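Local coordinates for protein 7,8-dihydro-6-hydroxymethylpterin pyrophosphokinase-dihydropteroate synthase (PDB 6JWV) that probably catalyses two consecutive steps of folate biosynthesis, pyrophosphorylation of 6-hydroxymethyl-7,8-dihydropterin by ATP and condensation of the resulting diphosphate with 4-aminobenzoate to 7,8-dihydropteroate, at residues 480-485 with 500-505; 525-530 with 571-576; 673-678 with 694-699. The protein carries 1 engineered substitution. One frame throughout, in Å; residues are numbered along the deposited sequence.

Interaction 1: residues 480-485 with 500-505. With XTZ (4-{[(2-amino-4-oxo-3,4,7,8-tetrahydropteridin-6-yl)methyl]amino}-N-(1,3-thiazol-2-yl)benzenesulfonamide), chain C.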
loop_
_atom_site.group_PDB
_atom_site.type_symbol
_atom_site.label_atom_id
_atom_site.label_comp_id
_atom_site.label_asym_id
_atom_site.label_seq_id
_atom_site.Cartn_x
_atom_site.Cartn_y
_atom_site.Cartn_z
ATOM N N SER A 480 5.692 -15.948 24.575
ATOM C CA SER A 480 7.037 -15.484 24.346
ATOM C C SER A 480 7.591 -14.843 25.625
ATOM O O SER A 480 6.925 -14.020 26.246
ATOM C CB SER A 480 7.006 -14.507 23.177
ATOM O OG SER A 480 7.915 -13.453 23.373
ATOM N N ILE A 481 8.804 -15.218 26.020
ATOM C CA ILE A 481 9.493 -14.528 27.142
ATOM C C ILE A 481 10.633 -13.587 26.706
ATOM O O ILE A 481 11.596 -14.006 26.086
ATOM C CB ILE A 481 9.941 -15.504 28.267
ATOM C CG1 ILE A 481 10.505 -14.713 29.465
ATOM C CG2 ILE A 481 10.887 -16.574 27.719
ATOM C CD1 ILE A 481 10.748 -15.513 30.716
ATOM N N ASP A 482 10.490 -12.312 27.048
ATOM C CA ASP A 482 11.475 -11.266 26.785
ATOM C C ASP A 482 12.550 -11.351 27.870
ATOM O O ASP A 482 12.393 -10.844 28.962
ATOM C CB ASP A 482 10.770 -9.911 26.806
ATOM C CG ASP A 482 11.647 -8.758 26.363
ATOM O OD1 ASP A 482 12.889 -8.787 26.504
ATOM O OD2 ASP A 482 11.076 -7.759 25.892
ATOM N N THR A 483 13.642 -12.025 27.555
ATOM C CA THR A 483 14.722 -12.255 28.510
ATOM C C THR A 483 16.027 -12.449 27.792
ATOM O O THR A 483 16.037 -12.896 26.639
ATOM C CB THR A 483 14.477 -13.461 29.452
ATOM O OG1 THR A 483 15.610 -13.600 30.314
ATOM C CG2 THR A 483 14.265 -14.774 28.708
ATOM N N ILE A 484 17.118 -12.100 28.477
ATOM C CA ILE A 484 18.490 -12.426 28.002
ATOM C C ILE A 484 19.227 -13.308 29.001
ATOM O O ILE A 484 20.414 -13.587 28.825
ATOM C CB ILE A 484 19.339 -11.175 27.669
ATOM C CG1 ILE A 484 19.611 -10.338 28.933
ATOM C CG2 ILE A 484 18.671 -10.383 26.557
ATOM C CD1 ILE A 484 20.693 -9.294 28.794
ATOM N N ASN A 485 18.509 -13.726 30.043
ATOM C CA ASN A 485 19.085 -14.464 31.159
ATOM C C ASN A 485 18.846 -15.925 30.903
ATOM O O ASN A 485 17.698 -16.384 30.928
ATOM C CB ASN A 485 18.447 -14.050 32.502
ATOM C CG ASN A 485 19.285 -14.453 33.724
ATOM O OD1 ASN A 485 20.330 -15.121 33.608
ATOM N ND2 ASN A 485 18.827 -14.045 34.915
ATOM N N ILE A 500 8.546 -19.207 22.978
ATOM C CA ILE A 500 9.504 -18.407 22.216
ATOM C C ILE A 500 10.438 -17.656 23.150
ATOM O O ILE A 500 10.003 -17.170 24.193
ATOM C CB ILE A 500 8.783 -17.390 21.284
ATOM C CG1 ILE A 500 7.943 -18.121 20.226
ATOM C CG2 ILE A 500 9.772 -16.438 20.607
ATOM C CD1 ILE A 500 7.078 -17.233 19.358
ATOM N N LEU A 501 11.709 -17.552 22.754
ATOM C CA LEU A 501 12.655 -16.649 23.373
ATOM C C LEU A 501 12.715 -15.336 22.615
ATOM O O LEU A 501 13.092 -15.326 21.452
ATOM C CB LEU A 501 14.049 -17.283 23.379
ATOM C CG LEU A 501 15.255 -16.450 23.833
ATOM C CD1 LEU A 501 15.103 -16.052 25.290
ATOM C CD2 LEU A 501 16.528 -17.242 23.613
ATOM N N ASN A 502 12.346 -14.232 23.260
ATOM C CA ASN A 502 12.553 -12.892 22.696
ATOM C C ASN A 502 13.830 -12.337 23.324
ATOM O O ASN A 502 13.827 -11.841 24.465
ATOM C CB ASN A 502 11.324 -11.991 22.932
ATOM C CG ASN A 502 11.541 -10.540 22.511
ATOM O OD1 ASN A 502 12.423 -10.216 21.716
ATOM N ND2 ASN A 502 10.722 -9.655 23.049
ATOM N N ASP A 503 14.931 -12.482 22.583
ATOM C CA ASP A 503 16.268 -12.078 23.033
ATOM C C ASP A 503 16.667 -10.761 22.371
ATOM O O ASP A 503 17.005 -10.720 21.177
ATOM C CB ASP A 503 17.299 -13.172 22.728
ATOM C CG ASP A 503 18.632 -12.968 23.482
ATOM O OD1 ASP A 503 19.225 -11.847 23.459
ATOM O OD2 ASP A 503 19.106 -13.962 24.087
ATOM N N ILE A 504 16.647 -9.690 23.156
ATOM C CA ILE A 504 16.946 -8.361 22.629
ATOM C C ILE A 504 18.424 -8.134 22.279
ATOM O O ILE A 504 18.752 -7.149 21.621
ATOM C CB ILE A 504 16.372 -7.225 23.516
ATOM C CG1 ILE A 504 16.884 -7.325 24.964
ATOM C CG2 ILE A 504 14.844 -7.203 23.429
ATOM C CD1 ILE A 504 16.861 -6.014 25.720
ATOM N N SER A 505 19.305 -9.047 22.694
ATOM C CA SER A 505 20.729 -8.966 22.368
ATOM C C SER A 505 21.072 -9.875 21.183
ATOM O O SER A 505 22.238 -9.977 20.768
ATOM C CB SER A 505 21.575 -9.325 23.587
ATOM O OG SER A 505 21.644 -10.732 23.785
HETATM O O3 XTZ C . 11.166 -3.416 19.948
HETATM C C16 XTZ C . 11.254 -4.420 20.684
HETATM N N2 XTZ C . 11.427 -5.638 20.151
HETATM C C3 XTZ C . 11.178 -4.305 22.164
HETATM N N4 XTZ C . 11.019 -3.125 22.817
HETATM C C4 XTZ C . 10.958 -3.102 24.183
HETATM C C15 XTZ C . 11.061 -4.354 25.026
HETATM N N8 XTZ C . 11.233 -5.576 24.252
HETATM C C2 XTZ C . 11.286 -5.587 22.920
HETATM N N3 XTZ C . 11.449 -6.755 22.238
HETATM C C1 XTZ C . 11.523 -6.759 20.887
HETATM N N1 XTZ C . 11.693 -7.924 20.232
HETATM C C5 XTZ C . 10.778 -1.809 24.942
HETATM N N5 XTZ C . 12.005 -1.010 24.943
HETATM C C6 XTZ C . 12.031 0.317 24.598
HETATM C C14 XTZ C . 11.006 1.153 25.062
HETATM C C13 XTZ C . 11.007 2.493 24.720
HETATM C C9 XTZ C . 12.012 3.042 23.917
HETATM C C8 XTZ C . 13.056 2.216 23.453
HETATM C C7 XTZ C . 13.064 0.857 23.797
HETATM S S1 XTZ C . 11.937 4.617 23.584
HETATM O O1 XTZ C . 10.832 4.977 22.770
HETATM O O2 XTZ C . 13.115 4.992 22.845
HETATM N N6 XTZ C . 11.800 5.436 24.980
HETATM C C10 XTZ C . 10.658 5.632 25.723
HETATM S S2 XTZ C . 10.484 6.887 26.907
HETATM C C12 XTZ C . 8.865 6.407 27.319
HETATM C C11 XTZ C . 8.555 5.297 26.522
HETATM N N7 XTZ C . 9.532 4.873 25.650
HETATM O O HOH W 1 15.403 -9.995 25.923
#

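Interaction 2: residues 525-530 with 571-576. With XTZ (4-{[(2-amino-4-oxo-3,4,7,8-tetrahydropteridin-6-yl)methyl]amino}-N-(1,3-thiazol-2-yl)benzenesulfonamide), chain C; ACT (acetate ion), chain I.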
loop_
_atom_site.group_PDB
_atom_site.type_symbol
_atom_site.label_atom_id
_atom_site.label_comp_id
_atom_site.label_asym_id
_atom_site.label_seq_id
_atom_site.Cartn_x
_atom_site.Cartn_y
_atom_site.Cartn_z
ATOM N N SER A 525 11.294 -21.559 19.095
ATOM C CA SER A 525 11.533 -20.413 18.199
ATOM C C SER A 525 12.144 -19.222 18.944
ATOM O O SER A 525 12.115 -19.177 20.190
ATOM C CB SER A 525 10.262 -20.032 17.459
ATOM O OG SER A 525 9.872 -21.114 16.641
ATOM N N VAL A 526 12.704 -18.272 18.190
ATOM C CA VAL A 526 13.492 -17.207 18.792
ATOM C C VAL A 526 13.375 -15.896 18.004
ATOM O O VAL A 526 13.512 -15.885 16.782
ATOM C CB VAL A 526 14.977 -17.678 18.985
ATOM C CG1 VAL A 526 15.656 -18.036 17.642
ATOM C CG2 VAL A 526 15.796 -16.692 19.825
ATOM N N VAL A 527 13.122 -14.799 18.710
ATOM C CA VAL A 527 13.200 -13.455 18.131
ATOM C C VAL A 527 14.617 -12.892 18.307
ATOM O O VAL A 527 15.110 -12.782 19.423
ATOM C CB VAL A 527 12.155 -12.491 18.758
ATOM C CG1 VAL A 527 12.202 -11.120 18.101
ATOM C CG2 VAL A 527 10.761 -13.049 18.599
ATOM N N LEU A 528 15.258 -12.524 17.197
ATOM C CA LEU A 528 16.594 -11.895 17.219
ATOM C C LEU A 528 16.472 -10.399 17.001
ATOM O O LEU A 528 16.053 -9.970 15.939
ATOM C CB LEU A 528 17.518 -12.525 16.148
ATOM C CG LEU A 528 17.953 -13.991 16.318
ATOM C CD1 LEU A 528 18.856 -14.468 15.177
ATOM C CD2 LEU A 528 18.614 -14.239 17.679
ATOM N N MET A 529 16.833 -9.607 18.003
ATOM C CA MET A 529 16.687 -8.133 17.917
ATOM C C MET A 529 18.026 -7.424 17.795
ATOM O O MET A 529 18.991 -7.823 18.454
ATOM C CB MET A 529 15.927 -7.573 19.124
ATOM C CG MET A 529 15.153 -6.290 18.827
ATOM S SD MET A 529 14.782 -5.217 20.251
ATOM C CE MET A 529 16.447 -4.745 20.751
ATOM N N HIS A 530 18.077 -6.388 16.953
ATOM C CA HIS A 530 19.248 -5.510 16.888
ATOM C C HIS A 530 19.179 -4.389 17.933
ATOM O O HIS A 530 18.200 -3.638 17.987
ATOM C CB HIS A 530 19.452 -4.906 15.491
ATOM C CG HIS A 530 20.589 -3.936 15.430
ATOM N ND1 HIS A 530 20.444 -2.602 15.743
ATOM C CD2 HIS A 530 21.905 -4.117 15.160
ATOM C CE1 HIS A 530 21.618 -2.000 15.655
ATOM N NE2 HIS A 530 22.521 -2.896 15.296
ATOM N N ARG A 571 12.566 -21.173 12.332
ATOM C CA ARG A 571 12.176 -20.781 13.703
ATOM C C ARG A 571 12.802 -19.471 14.168
ATOM O O ARG A 571 12.686 -19.101 15.344
ATOM C CB ARG A 571 12.508 -21.887 14.696
ATOM C CG ARG A 571 11.533 -23.036 14.635
ATOM C CD ARG A 571 11.809 -24.026 15.743
ATOM N NE ARG A 571 10.780 -25.067 15.779
ATOM C CZ ARG A 571 9.631 -24.989 16.453
ATOM N NH1 ARG A 571 9.308 -23.908 17.171
ATOM N NH2 ARG A 571 8.789 -26.008 16.406
ATOM N N ILE A 572 13.451 -18.764 13.254
ATOM C CA ILE A 572 14.185 -17.565 13.614
ATOM C C ILE A 572 13.492 -16.306 13.100
ATOM O O ILE A 572 13.168 -16.210 11.927
ATOM C CB ILE A 572 15.652 -17.665 13.155
ATOM C CG1 ILE A 572 16.340 -18.796 13.906
ATOM C CG2 ILE A 572 16.403 -16.371 13.412
ATOM C CD1 ILE A 572 17.644 -19.247 13.297
ATOM N N LEU A 573 13.279 -15.346 13.996
ATOM C CA LEU A 573 12.565 -14.098 13.686
ATOM C C LEU A 573 13.460 -12.877 13.806
ATOM O O LEU A 573 14.207 -12.736 14.783
ATOM C CB LEU A 573 11.356 -13.949 14.610
ATOM C CG LEU A 573 10.327 -15.069 14.507
ATOM C CD1 LEU A 573 9.831 -15.412 15.887
ATOM C CD2 LEU A 573 9.186 -14.634 13.615
ATOM N N PHE A 574 13.362 -12.008 12.803
ATOM C CA PHE A 574 14.203 -10.823 12.653
ATOM C C PHE A 574 13.476 -9.674 13.292
ATOM O O PHE A 574 12.257 -9.549 13.125
ATOM C CB PHE A 574 14.362 -10.481 11.174
ATOM C CG PHE A 574 15.387 -11.298 10.456
ATOM C CD1 PHE A 574 15.212 -12.676 10.265
ATOM C CD2 PHE A 574 16.519 -10.684 9.915
ATOM C CE1 PHE A 574 16.175 -13.424 9.587
ATOM C CE2 PHE A 574 17.481 -11.421 9.246
ATOM C CZ PHE A 574 17.318 -12.791 9.086
ATOM N N ASP A 575 14.210 -8.825 13.999
ATOM C CA ASP A 575 13.643 -7.610 14.565
ATOM C C ASP A 575 14.699 -6.513 14.536
ATOM O O ASP A 575 15.817 -6.670 15.056
ATOM C CB ASP A 575 13.105 -7.860 15.985
ATOM C CG ASP A 575 12.379 -6.624 16.607
ATOM O OD1 ASP A 575 12.430 -5.492 16.045
ATOM O OD2 ASP A 575 11.751 -6.805 17.689
ATOM N N ILE A 576 14.319 -5.400 13.918
ATOM C CA ILE A 576 15.193 -4.238 13.701
ATOM C C ILE A 576 15.496 -3.418 14.948
ATOM O O ILE A 576 16.342 -2.532 14.894
ATOM C CB ILE A 576 14.587 -3.275 12.656
ATOM C CG1 ILE A 576 13.184 -2.829 13.120
ATOM C CG2 ILE A 576 14.623 -3.927 11.278
ATOM C CD1 ILE A 576 12.336 -2.159 12.072
HETATM O O3 XTZ C . 11.166 -3.416 19.948
HETATM C C16 XTZ C . 11.254 -4.420 20.684
HETATM N N2 XTZ C . 11.427 -5.638 20.151
HETATM C C3 XTZ C . 11.178 -4.305 22.164
HETATM N N4 XTZ C . 11.019 -3.125 22.817
HETATM C C4 XTZ C . 10.958 -3.102 24.183
HETATM C C15 XTZ C . 11.061 -4.354 25.026
HETATM N N8 XTZ C . 11.233 -5.576 24.252
HETATM C C2 XTZ C . 11.286 -5.587 22.920
HETATM N N3 XTZ C . 11.449 -6.755 22.238
HETATM C C1 XTZ C . 11.523 -6.759 20.887
HETATM N N1 XTZ C . 11.693 -7.924 20.232
HETATM C C5 XTZ C . 10.778 -1.809 24.942
HETATM N N5 XTZ C . 12.005 -1.010 24.943
HETATM C C6 XTZ C . 12.031 0.317 24.598
HETATM C C14 XTZ C . 11.006 1.153 25.062
HETATM C C13 XTZ C . 11.007 2.493 24.720
HETATM C C9 XTZ C . 12.012 3.042 23.917
HETATM C C8 XTZ C . 13.056 2.216 23.453
HETATM C C7 XTZ C . 13.064 0.857 23.797
HETATM S S1 XTZ C . 11.937 4.617 23.584
HETATM O O1 XTZ C . 10.832 4.977 22.770
HETATM O O2 XTZ C . 13.115 4.992 22.845
HETATM N N6 XTZ C . 11.800 5.436 24.980
HETATM C C10 XTZ C . 10.658 5.632 25.723
HETATM S S2 XTZ C . 10.484 6.887 26.907
HETATM C C12 XTZ C . 8.865 6.407 27.319
HETATM C C11 XTZ C . 8.555 5.297 26.522
HETATM N N7 XTZ C . 9.532 4.873 25.650
HETATM C C ACT I . 25.684 -2.367 13.982
HETATM O O ACT I . 25.358 -2.197 15.181
HETATM O OXT ACT I . 26.441 -1.588 13.384
HETATM C CH3 ACT I . 25.177 -3.527 13.198
#

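Interaction 3: residues 673-678 with 694-699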
loop_
_atom_site.group_PDB
_atom_site.type_symbol
_atom_site.label_atom_id
_atom_site.label_comp_id
_atom_site.label_asym_id
_atom_site.label_seq_id
_atom_site.Cartn_x
_atom_site.Cartn_y
_atom_site.Cartn_z
ATOM N N ILE A 673 1.147 2.897 12.434
ATOM C CA ILE A 673 2.225 1.972 12.128
ATOM C C ILE A 673 1.653 0.544 11.953
ATOM O O ILE A 673 2.065 -0.159 11.026
ATOM C CB ILE A 673 3.397 2.092 13.131
ATOM C CG1 ILE A 673 3.937 3.529 13.098
ATOM C CG2 ILE A 673 4.508 1.102 12.797
ATOM C CD1 ILE A 673 4.904 3.897 14.199
ATOM N N ALA A 674 0.670 0.163 12.790
ATOM C CA ALA A 674 -0.149 -1.067 12.586
ATOM C C ALA A 674 -0.691 -1.193 11.164
ATOM O O ALA A 674 -0.674 -2.278 10.576
ATOM C CB ALA A 674 -1.310 -1.134 13.572
ATOM N N SER A 675 -1.179 -0.077 10.628
ATOM C CA SER A 675 -1.728 -0.028 9.282
ATOM C C SER A 675 -0.640 -0.263 8.265
ATOM O O SER A 675 -0.783 -1.142 7.396
ATOM C CB SER A 675 -2.380 1.316 9.022
ATOM O OG SER A 675 -3.642 1.377 9.647
ATOM N N TYR A 676 0.447 0.511 8.407
ATOM C CA TYR A 676 1.628 0.407 7.561
ATOM C C TYR A 676 2.186 -1.018 7.616
ATOM O O TYR A 676 2.493 -1.613 6.581
ATOM C CB TYR A 676 2.667 1.432 7.994
ATOM C CG TYR A 676 3.942 1.431 7.164
ATOM C CD1 TYR A 676 3.957 1.952 5.858
ATOM C CD2 TYR A 676 5.137 0.899 7.683
ATOM C CE1 TYR A 676 5.114 1.944 5.100
ATOM C CE2 TYR A 676 6.301 0.887 6.928
ATOM C CZ TYR A 676 6.282 1.414 5.648
ATOM O OH TYR A 676 7.435 1.418 4.906
ATOM N N SER A 677 2.263 -1.566 8.827
ATOM C CA SER A 677 2.699 -2.935 9.049
ATOM C C SER A 677 1.834 -3.939 8.316
ATOM O O SER A 677 2.381 -4.862 7.688
ATOM C CB SER A 677 2.750 -3.253 10.533
ATOM O OG SER A 677 3.803 -2.523 11.138
ATOM N N TYR A 678 0.507 -3.744 8.367
ATOM C CA TYR A 678 -0.433 -4.586 7.611
ATOM C C TYR A 678 -0.150 -4.627 6.094
ATOM O O TYR A 678 -0.106 -5.706 5.489
ATOM C CB TYR A 678 -1.889 -4.171 7.848
ATOM C CG TYR A 678 -2.857 -4.983 7.025
ATOM C CD1 TYR A 678 -3.295 -6.235 7.472
ATOM C CD2 TYR A 678 -3.308 -4.519 5.775
ATOM C CE1 TYR A 678 -4.166 -7.000 6.706
ATOM C CE2 TYR A 678 -4.178 -5.281 4.997
ATOM C CZ TYR A 678 -4.601 -6.520 5.468
ATOM O OH TYR A 678 -5.451 -7.288 4.717
ATOM N N LYS A 694 -6.259 -4.641 17.131
ATOM C CA LYS A 694 -7.122 -5.663 16.540
ATOM C C LYS A 694 -8.228 -5.095 15.649
ATOM O O LYS A 694 -8.538 -5.669 14.602
ATOM C CB LYS A 694 -7.709 -6.571 17.624
ATOM C CG LYS A 694 -8.637 -7.662 17.107
ATOM C CD LYS A 694 -7.952 -8.663 16.191
ATOM C CE LYS A 694 -8.948 -9.747 15.802
ATOM N NZ LYS A 694 -8.271 -11.067 15.656
ATOM N N SER A 695 -8.800 -3.974 16.072
ATOM C CA SER A 695 -9.884 -3.329 15.349
ATOM C C SER A 695 -9.391 -2.748 14.028
ATOM O O SER A 695 -10.118 -2.783 13.022
ATOM C CB SER A 695 -10.524 -2.241 16.210
ATOM O OG SER A 695 -10.900 -2.777 17.463
ATOM N N VAL A 696 -8.166 -2.222 14.031
ATOM C CA VAL A 696 -7.538 -1.725 12.814
ATOM C C VAL A 696 -7.353 -2.884 11.824
ATOM O O VAL A 696 -7.823 -2.815 10.682
ATOM C CB VAL A 696 -6.212 -0.973 13.106
ATOM C CG1 VAL A 696 -5.419 -0.726 11.835
ATOM C CG2 VAL A 696 -6.498 0.354 13.777
ATOM N N LEU A 697 -6.716 -3.951 12.290
ATOM C CA LEU A 697 -6.357 -5.080 11.435
ATOM C C LEU A 697 -7.591 -5.800 10.859
ATOM O O LEU A 697 -7.570 -6.205 9.688
ATOM C CB LEU A 697 -5.372 -6.050 12.156
ATOM C CG LEU A 697 -4.015 -5.486 12.654
ATOM C CD1 LEU A 697 -3.216 -6.514 13.436
ATOM C CD2 LEU A 697 -3.158 -4.881 11.536
ATOM N N ASP A 698 -8.655 -5.922 11.670
ATOM C CA ASP A 698 -9.959 -6.459 11.227
ATOM C C ASP A 698 -10.534 -5.636 10.091
ATOM O O ASP A 698 -10.943 -6.200 9.082
ATOM C CB ASP A 698 -10.991 -6.502 12.362
ATOM C CG ASP A 698 -10.776 -7.673 13.347
ATOM O OD1 ASP A 698 -9.938 -8.578 13.101
ATOM O OD2 ASP A 698 -11.472 -7.679 14.397
ATOM N N VAL A 699 -10.551 -4.314 10.248
ATOM C CA VAL A 699 -11.119 -3.433 9.227
ATOM C C VAL A 699 -10.300 -3.521 7.934
ATOM O O VAL A 699 -10.884 -3.672 6.853
ATOM C CB VAL A 699 -11.311 -1.971 9.723
ATOM C CG1 VAL A 699 -11.674 -1.032 8.582
ATOM C CG2 VAL A 699 -12.393 -1.889 10.780
#

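Interaction 1: residues 480-485 with 500-505
Asp-482 and Asn-502 lie side by side on neighbouring parallel strands, joined through helix 486-494 as a beta-alpha-beta crossover of the TIM barrel, and both reach the pterin end of the bound pterin-sulfathiazole conjugate. Backbone bonds zip the strands together: Ile-481 N to Ile-500 O, Asn-502 N to Ile-481 O, and Thr-483 N to Asn-502 O.

Take Asn-502 outward. Its CB packs 3.7 Å from OG of Ser-480, a hydroxyl bonded to Asp-430. CG stands anti to the backbone N (chi1 173°), which carries the amide up to the ligand. There OD1 accepts from the ligand's N1 at 2.8 Å, while ND2 gives one hydrogen to its N3 at 3.1 Å and also bonds to Asp-430 OD2. Donor and acceptor of one amide thus read the 2-amino nitrogen and a ring nitrogen on the same carbon.

The carboxylate of Asp-482 is turned 46° from that amide. Its OD2 takes the N8 hydrogen of the pterin at 2.7 Å, in a nearly straight bond. The other oxygen, OD1, is held by a water that donates to it and to Asn-502 O, and accepts from Ile-504 N at 3.0 Å.

Interaction 2: residues 525-530 with 571-576
Ser-525 sits at the edge of the Arg-571 guanidinium, where NH1 donates to its OG at 2.9 Å, the oxygen tilted 27° out of the guanidinium plane. The rest of that flat group looks elsewhere: NE forms a salt bridge with Glu-35 and NH2 bonds to Lys-379 O, while Ser-525 OG is also bonded to Val-377 O. At the far end of the pair, the ring of His-530 receives an oxygen of an acetate, probably from the crystallisation liquor, at its edge, in plane, with a nearly straight bond of 2.9 Å from NE2 to the acetate O. ND1 is bonded to Lys-582 NZ, and Tyr-554 meets the ring edge-to-face. The ring of Phe-574 stacks with Tyr-600.

Between these ends run two parallel strands of the TIM barrel, 525-529 and 572-575. Their backbones are linked from Val-526 N to Arg-571 O through to His-530 N to Asp-575 O; the bond from Asp-575 N to Leu-528 O is weak. On one face the Leu-528 and Ile-572 side chains cross at a slant, CD1 of the first 3.6 Å from CG2 of the second, and Val-526 and Ile-572 lie alongside each other. On the other, Val-527 CG2 meets Leu-573 CD1 at 3.7 Å.

The same face carries Met-529 and Asp-575, side by side, with Met-529 CG 3.6 Å from Asp-575 CG. Met-529 SD stands over the pterin face, 3.4 Å from ligand N2. Asp-575 OD2 accepts from both N1, at 2.8 Å, and N2 of the ligand, while OD1 takes the backbone N-H of Gly-577, which fixes the carboxylate's rotation. One oxygen gripping two N-H donors on the same carbon implies recognition of the 2-amino group and the neighbouring ring N-H.

Interaction 3: residues 673-678 with 694-699
Leu-697 reaches across to helix 673-678 and sets its CD2 methyl between two residues one turn apart. CD2 lies 3.7 Å from the carbonyl O of Ala-674 and 4.0 Å from CB of Tyr-678. Its CG stands opposite the carbonyl carbon (chi1 -59°); CD1 continues the extended chain, and CD2 branches off from it towards helix 673-678. Tyr-678 presents its CB, while the ring meets the same methyl only obliquely and carries the OH on to Asp-704.

Val-696 comes in one residue earlier, by CG1, which is 3.5 Å from OG of Ser-675 and 4.5 Å from CB of Ala-674. The first is ordinary van der Waals contact and the second is looser; no hydrogen bond crosses the pair. The two segments belong to helices 662-680 and 690-704, which flank the short strand 684-687 in the alpha-beta succession of the TIM barrel. The axes of 673-678 and 694-699 pass 9.7 Å apart, with 38° between their N-to-C directions, and the methyl of Ala-674 points toward 694-699.

Ile-685 of that strand also touches Leu-697. The hydroxyl of Ser-675 is hydrogen-bonded to Ser-675 of the second subunit, and Val-696 packs on Cys-668 of that subunit.

How the interactions relate
Interactions 1 and 2 belong to one continuous sheet: strands 500-503 and 525-529 are neighbours, and Leu-501 O probably takes a hydrogen bond from Val-527 N at 2.8 Å. Both are buried in the barrel and combine backbone bonds with polar side chains that converge on the same pterin, where Ile-504 and Met-529 lie over one face of the ring system. Interaction 3 is different in kind. It is also largely buried, but it joins two outer helices by thin apolar packing, and the second subunit lies against it. Its centre is about 25 Å from that of interaction 1 and about 21 Å from that of interaction 2, and it touches neither.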